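Local coordinates for protein arsenite methyltransferase (Chlamydomonas reinhardtii, PDB 5EVJ) that probably methylates trivalent arsenic, transferring methyl groups from S-adenosyl-L-methionine to arsenic triglutathione to give mono-, di- and trimethylated arsenicals, at residues D177-L189 with L225-F239. The protein carries 15 engineered substitutions. Residues are numbered along the deposited sequence; the frame is centred on the assembly and turned at random.
Sequences DKARVLSEAYRVL and LYNNDFIRLARKVGF. Engineered in segment 177-189: Ala185 (natural residue Cys). Engineered in segment 225-239: Ala234 (natural residue Cys).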
loop_
_atom_site.group_PDB
_atom_site.type_symbol
_atom_site.label_atom_id
_atom_site.label_comp_id
_atom_site.label_asym_id
_atom_site.label_seq_id
_atom_site.Cartn_x
_atom_site.Cartn_y
_atom_site.Cartn_z
ATOM N N ASP A 177 -7.581 -3.314 -16.316
ATOM C CA ASP A 177 -6.805 -2.132 -16.723
ATOM C C ASP A 177 -5.937 -1.671 -15.548
ATOM O O ASP A 177 -6.112 -0.585 -15.043
ATOM C CB ASP A 177 -7.745 -1.018 -17.208
ATOM C CG ASP A 177 -7.009 0.048 -18.012
ATOM O OD1 ASP A 177 -5.760 0.014 -18.001
ATOM O OD2 ASP A 177 -7.659 0.909 -18.684
ATOM N N LYS A 178 -5.038 -2.528 -15.081
ATOM C CA LYS A 178 -4.015 -2.141 -14.108
ATOM C C LYS A 178 -3.491 -0.706 -14.216
ATOM O O LYS A 178 -3.456 -0.008 -13.228
ATOM C CB LYS A 178 -2.867 -3.088 -14.175
ATOM C CG LYS A 178 -2.992 -4.154 -13.143
ATOM C CD LYS A 178 -2.044 -5.263 -13.467
ATOM C CE LYS A 178 -1.956 -6.175 -12.285
ATOM N NZ LYS A 178 -0.849 -7.102 -12.624
ATOM N N ALA A 179 -3.152 -0.276 -15.425
ATOM C CA ALA A 179 -2.566 1.034 -15.634
ATOM C C ALA A 179 -3.523 2.127 -15.160
ATOM O O ALA A 179 -3.114 3.129 -14.540
ATOM C CB ALA A 179 -2.173 1.230 -17.126
ATOM N N ARG A 180 -4.796 1.957 -15.466
ATOM C CA ARG A 180 -5.787 2.942 -15.033
ATOM C C ARG A 180 -5.992 3.008 -13.538
ATOM O O ARG A 180 -6.075 4.092 -13.002
ATOM C CB ARG A 180 -7.153 2.834 -15.749
ATOM C CG ARG A 180 -7.465 4.196 -16.370
ATOM C CD ARG A 180 -8.834 4.375 -17.020
ATOM N NE ARG A 180 -9.617 4.889 -15.932
ATOM C CZ ARG A 180 -10.161 6.096 -15.858
ATOM N NH1 ARG A 180 -10.134 6.947 -16.873
ATOM N NH2 ARG A 180 -10.775 6.405 -14.733
ATOM N N VAL A 181 -6.043 1.867 -12.876
ATOM C CA VAL A 181 -6.147 1.852 -11.425
ATOM C C VAL A 181 -4.943 2.605 -10.832
ATOM O O VAL A 181 -5.100 3.488 -10.001
ATOM C CB VAL A 181 -6.093 0.396 -10.916
ATOM C CG1 VAL A 181 -6.142 0.340 -9.387
ATOM C CG2 VAL A 181 -7.143 -0.441 -11.585
ATOM N N LEU A 182 -3.743 2.274 -11.321
ATOM C CA LEU A 182 -2.531 2.906 -10.843
ATOM C C LEU A 182 -2.596 4.389 -11.090
ATOM O O LEU A 182 -2.356 5.168 -10.168
ATOM C CB LEU A 182 -1.299 2.273 -11.515
ATOM C CG LEU A 182 -0.653 1.115 -10.772
ATOM C CD1 LEU A 182 -1.449 0.508 -9.648
ATOM C CD2 LEU A 182 -0.174 0.006 -11.688
ATOM N N SER A 183 -2.934 4.798 -12.314
ATOM C CA SER A 183 -2.921 6.240 -12.599
ATOM C C SER A 183 -4.033 7.006 -11.852
ATOM O O SER A 183 -3.857 8.193 -11.483
ATOM C CB SER A 183 -2.931 6.539 -14.118
ATOM O OG SER A 183 -4.138 6.145 -14.754
ATOM N N GLU A 184 -5.117 6.296 -11.544
ATOM C CA GLU A 184 -6.192 6.894 -10.723
ATOM C C GLU A 184 -5.775 7.090 -9.272
ATOM O O GLU A 184 -5.977 8.207 -8.700
ATOM C CB GLU A 184 -7.515 6.099 -10.862
ATOM C CG GLU A 184 -8.091 6.390 -12.270
ATOM C CD GLU A 184 -8.770 7.759 -12.339
ATOM O OE1 GLU A 184 -8.180 8.752 -12.928
ATOM O OE2 GLU A 184 -9.915 7.821 -11.772
ATOM N N ALA A 185 -5.194 6.029 -8.669
ATOM C CA ALA A 185 -4.516 6.135 -7.352
ATOM C C ALA A 185 -3.637 7.356 -7.340
ATOM O O ALA A 185 -3.787 8.258 -6.489
ATOM C CB ALA A 185 -3.688 4.901 -7.052
ATOM N N TYR A 186 -2.806 7.451 -8.368
ATOM C CA TYR A 186 -1.887 8.568 -8.470
ATOM C C TYR A 186 -2.645 9.928 -8.487
ATOM O O TYR A 186 -2.172 10.923 -7.875
ATOM C CB TYR A 186 -0.958 8.435 -9.682
ATOM C CG TYR A 186 0.143 9.444 -9.643
ATOM C CD1 TYR A 186 -0.023 10.768 -10.180
ATOM C CD2 TYR A 186 1.347 9.129 -9.017
ATOM C CE1 TYR A 186 1.015 11.713 -10.135
ATOM C CE2 TYR A 186 2.396 10.051 -8.979
ATOM C CZ TYR A 186 2.216 11.333 -9.511
ATOM O OH TYR A 186 3.286 12.205 -9.395
ATOM N N ARG A 187 -3.785 9.965 -9.194
ATOM C CA ARG A 187 -4.508 11.234 -9.373
ATOM C C ARG A 187 -5.180 11.630 -8.063
ATOM O O ARG A 187 -5.179 12.790 -7.719
ATOM C CB ARG A 187 -5.550 11.104 -10.504
ATOM C CG ARG A 187 -6.420 12.354 -10.761
ATOM C CD ARG A 187 -7.588 12.136 -11.816
ATOM N NE ARG A 187 -8.508 11.052 -11.409
ATOM C CZ ARG A 187 -9.460 11.198 -10.481
ATOM N NH1 ARG A 187 -10.238 10.175 -10.135
ATOM N NH2 ARG A 187 -9.653 12.381 -9.908
ATOM N N VAL A 188 -5.799 10.676 -7.362
ATOM C CA VAL A 188 -6.521 11.039 -6.147
ATOM C C VAL A 188 -5.617 11.265 -4.889
ATOM O O VAL A 188 -6.106 11.777 -3.849
ATOM C CB VAL A 188 -7.633 10.017 -5.817
ATOM C CG1 VAL A 188 -8.615 9.815 -7.025
ATOM C CG2 VAL A 188 -7.033 8.726 -5.301
ATOM N N LEU A 189 -4.324 10.940 -4.998
ATOM C CA LEU A 189 -3.363 11.196 -3.901
ATOM C C LEU A 189 -2.978 12.654 -3.853
ATOM O O LEU A 189 -2.677 13.303 -4.864
ATOM C CB LEU A 189 -2.072 10.336 -4.052
ATOM C CG LEU A 189 -2.254 8.866 -3.641
ATOM C CD1 LEU A 189 -1.073 8.017 -4.083
ATOM C CD2 LEU A 189 -2.497 8.791 -2.120
ATOM N N LEU A 225 1.749 -10.374 -12.210
ATOM C CA LEU A 225 2.862 -9.921 -13.038
ATOM C C LEU A 225 4.248 -10.287 -12.462
ATOM O O LEU A 225 4.441 -10.436 -11.233
ATOM C CB LEU A 225 2.820 -8.375 -13.155
ATOM C CG LEU A 225 1.804 -7.633 -14.064
ATOM C CD1 LEU A 225 2.175 -6.177 -14.279
ATOM C CD2 LEU A 225 1.653 -8.237 -15.448
ATOM N N TYR A 226 5.186 -10.478 -13.389
ATOM C CA TYR A 226 6.583 -10.389 -13.114
ATOM C C TYR A 226 6.807 -9.101 -12.268
ATOM O O TYR A 226 6.493 -7.981 -12.697
ATOM C CB TYR A 226 7.343 -10.378 -14.442
ATOM C CG TYR A 226 8.835 -10.147 -14.295
ATOM C CD1 TYR A 226 9.580 -10.572 -13.117
ATOM C CD2 TYR A 226 9.535 -9.489 -15.318
ATOM C CE1 TYR A 226 10.962 -10.350 -13.014
ATOM C CE2 TYR A 226 10.915 -9.245 -15.205
ATOM C CZ TYR A 226 11.629 -9.662 -14.097
ATOM O OH TYR A 226 13.006 -9.379 -14.154
ATOM N N ASN A 227 7.353 -9.235 -11.071
ATOM C CA ASN A 227 7.487 -8.033 -10.273
ATOM C C ASN A 227 8.150 -6.851 -10.989
ATOM O O ASN A 227 7.763 -5.703 -10.740
ATOM C CB ASN A 227 8.124 -8.292 -8.888
ATOM C CG ASN A 227 9.610 -8.461 -8.943
ATOM O OD1 ASN A 227 10.332 -7.895 -8.137
ATOM N ND2 ASN A 227 10.081 -9.231 -9.875
ATOM N N ASN A 228 9.143 -7.096 -11.869
ATOM C CA ASN A 228 9.860 -5.950 -12.419
ATOM C C ASN A 228 8.962 -5.329 -13.486
ATOM O O ASN A 228 9.118 -4.184 -13.820
ATOM C CB ASN A 228 11.225 -6.310 -13.022
ATOM C CG ASN A 228 12.304 -6.517 -11.967
ATOM O OD1 ASN A 228 12.395 -5.730 -11.051
ATOM N ND2 ASN A 228 13.151 -7.592 -12.109
ATOM N N ASP A 229 8.036 -6.078 -14.064
ATOM C CA ASP A 229 7.121 -5.462 -15.034
ATOM C C ASP A 229 6.120 -4.570 -14.289
ATOM O O ASP A 229 5.711 -3.562 -14.784
ATOM C CB ASP A 229 6.369 -6.500 -15.921
ATOM C CG ASP A 229 7.235 -7.115 -16.972
ATOM O OD1 ASP A 229 8.295 -6.527 -17.353
ATOM O OD2 ASP A 229 6.842 -8.187 -17.460
ATOM N N PHE A 230 5.728 -4.954 -13.082
ATOM C CA PHE A 230 4.875 -4.117 -12.307
ATOM C C PHE A 230 5.560 -2.789 -12.004
ATOM O O PHE A 230 4.957 -1.681 -12.149
ATOM C CB PHE A 230 4.399 -4.800 -11.022
ATOM C CG PHE A 230 3.912 -3.821 -10.009
ATOM C CD1 PHE A 230 2.643 -3.237 -10.148
ATOM C CD2 PHE A 230 4.780 -3.352 -9.007
ATOM C CE1 PHE A 230 2.246 -2.262 -9.241
ATOM C CE2 PHE A 230 4.367 -2.380 -8.084
ATOM C CZ PHE A 230 3.115 -1.835 -8.223
ATOM N N ILE A 231 6.801 -2.892 -11.581
ATOM C CA ILE A 231 7.589 -1.703 -11.230
ATOM C C ILE A 231 7.610 -0.708 -12.415
ATOM O O ILE A 231 7.394 0.513 -12.239
ATOM C CB ILE A 231 9.057 -2.063 -10.718
ATOM C CG1 ILE A 231 8.971 -2.826 -9.346
ATOM C CG2 ILE A 231 9.976 -0.793 -10.610
ATOM C CD1 ILE A 231 10.319 -3.309 -8.756
ATOM N N ARG A 232 7.848 -1.246 -13.594
ATOM C CA ARG A 232 7.860 -0.459 -14.830
ATOM C C ARG A 232 6.528 0.300 -15.045
ATOM O O ARG A 232 6.546 1.475 -15.400
ATOM C CB ARG A 232 8.140 -1.342 -16.097
ATOM C CG ARG A 232 9.554 -2.005 -16.102
ATOM C CD ARG A 232 9.796 -3.018 -17.254
ATOM N NE ARG A 232 11.237 -3.340 -17.403
ATOM C CZ ARG A 232 11.813 -4.552 -17.191
ATOM N NH1 ARG A 232 11.086 -5.606 -16.859
ATOM N NH2 ARG A 232 13.134 -4.732 -17.406
ATOM N N LEU A 233 5.413 -0.402 -14.871
ATOM C CA LEU A 233 4.091 0.173 -15.095
ATOM C C LEU A 233 3.887 1.222 -14.002
ATOM O O LEU A 233 3.564 2.364 -14.294
ATOM C CB LEU A 233 3.060 -0.915 -14.998
ATOM C CG LEU A 233 1.587 -0.523 -15.061
ATOM C CD1 LEU A 233 1.171 0.173 -16.403
ATOM C CD2 LEU A 233 0.755 -1.781 -14.720
ATOM N N ALA A 234 4.188 0.893 -12.758
ATOM C CA ALA A 234 4.085 1.945 -11.734
ATOM C C ALA A 234 4.867 3.169 -12.084
ATOM O O ALA A 234 4.441 4.328 -11.843
ATOM C CB ALA A 234 4.490 1.435 -10.375
ATOM N N ARG A 235 6.001 2.977 -12.730
ATOM C CA ARG A 235 6.833 4.145 -12.926
ATOM C C ARG A 235 6.341 4.992 -14.114
ATOM O O ARG A 235 6.493 6.242 -14.127
ATOM C CB ARG A 235 8.283 3.682 -12.938
ATOM C CG ARG A 235 9.316 4.544 -13.610
ATOM C CD ARG A 235 10.664 3.781 -13.686
ATOM N NE ARG A 235 11.239 3.316 -12.421
ATOM C CZ ARG A 235 11.877 2.135 -12.266
ATOM N NH1 ARG A 235 11.950 1.231 -13.289
ATOM N NH2 ARG A 235 12.423 1.832 -11.063
ATOM N N LYS A 236 5.717 4.366 -15.103
ATOM C CA LYS A 236 5.098 5.113 -16.249
ATOM C C LYS A 236 3.981 6.089 -15.811
ATOM O O LYS A 236 3.677 7.094 -16.462
ATOM C CB LYS A 236 4.439 4.160 -17.276
ATOM C CG LYS A 236 5.376 3.647 -18.363
ATOM C CD LYS A 236 4.669 2.528 -19.153
ATOM C CE LYS A 236 5.732 1.654 -19.843
ATOM N NZ LYS A 236 5.134 0.458 -20.537
ATOM N N VAL A 237 3.343 5.725 -14.732
ATOM C CA VAL A 237 2.253 6.447 -14.205
ATOM C C VAL A 237 2.743 7.551 -13.250
ATOM O O VAL A 237 2.006 8.465 -12.965
ATOM C CB VAL A 237 1.424 5.374 -13.516
ATOM C CG1 VAL A 237 0.901 5.816 -12.199
ATOM C CG2 VAL A 237 0.431 4.724 -14.466
ATOM N N GLY A 238 4.001 7.519 -12.779
ATOM C CA GLY A 238 4.549 8.646 -12.009
ATOM C C GLY A 238 5.086 8.167 -10.652
ATOM O O GLY A 238 5.717 8.956 -9.949
ATOM N N PHE A 239 4.856 6.890 -10.290
ATOM C CA PHE A 239 5.474 6.269 -9.113
ATOM C C PHE A 239 6.895 5.807 -9.477
ATOM O O PHE A 239 7.130 4.637 -9.841
ATOM C CB PHE A 239 4.650 5.091 -8.650
ATOM C CG PHE A 239 3.319 5.488 -8.062
ATOM C CD1 PHE A 239 3.260 6.381 -6.975
ATOM C CD2 PHE A 239 2.115 5.010 -8.615
ATOM C CE1 PHE A 239 2.023 6.722 -6.422
ATOM C CE2 PHE A 239 0.877 5.384 -8.071
ATOM C CZ PHE A 239 0.841 6.222 -6.970
HETATM O O HOH W 1 0.950 -8.654 -10.152
#
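Tyr186 turns the edge of its ring onto a face of Phe239 in a T-shaped stack, with centroids 5.1 Å apart and planes at 74°; Tyr186 CD2 lies 3.6 Å from Phe239 CZ. The tyrosine has CG anti to its backbone nitrogen (chi1 -169°), which brings the ring against the C-terminal end of helix 227-237, where Val237 O stands over the centre of one face. That carbonyl precedes Gly238, whose positive phi closes the helix in a Schellman motif. Losing the ring to an alanine here is likely to leave Phe239 without its edge-on partner and open a gap beside the Val237 carbonyl. Leu189 CD1 meets Phe239 at the ring edge. Both helices pack on the Rossmann-like methyltransferase sheet, Leu182 touching Met195 and Asn227 touching Tyr201 and Tyr271; their axes approach to 9.3 Å and cross at -46°. Val237 enters as a knob among Ala179, Leu182, Ser183 and Tyr186, its CG2 3.8 Å from Ser183 CB. One turn earlier Leu233 forks: CD1 lies 3.6 Å from Ala179 CB, while CD2 lies 3.6 Å from Leu182 CD2. The extended Lys178 ends beside Leu225, whose backbone N donates to a water that Lys178 NZ holds weakly.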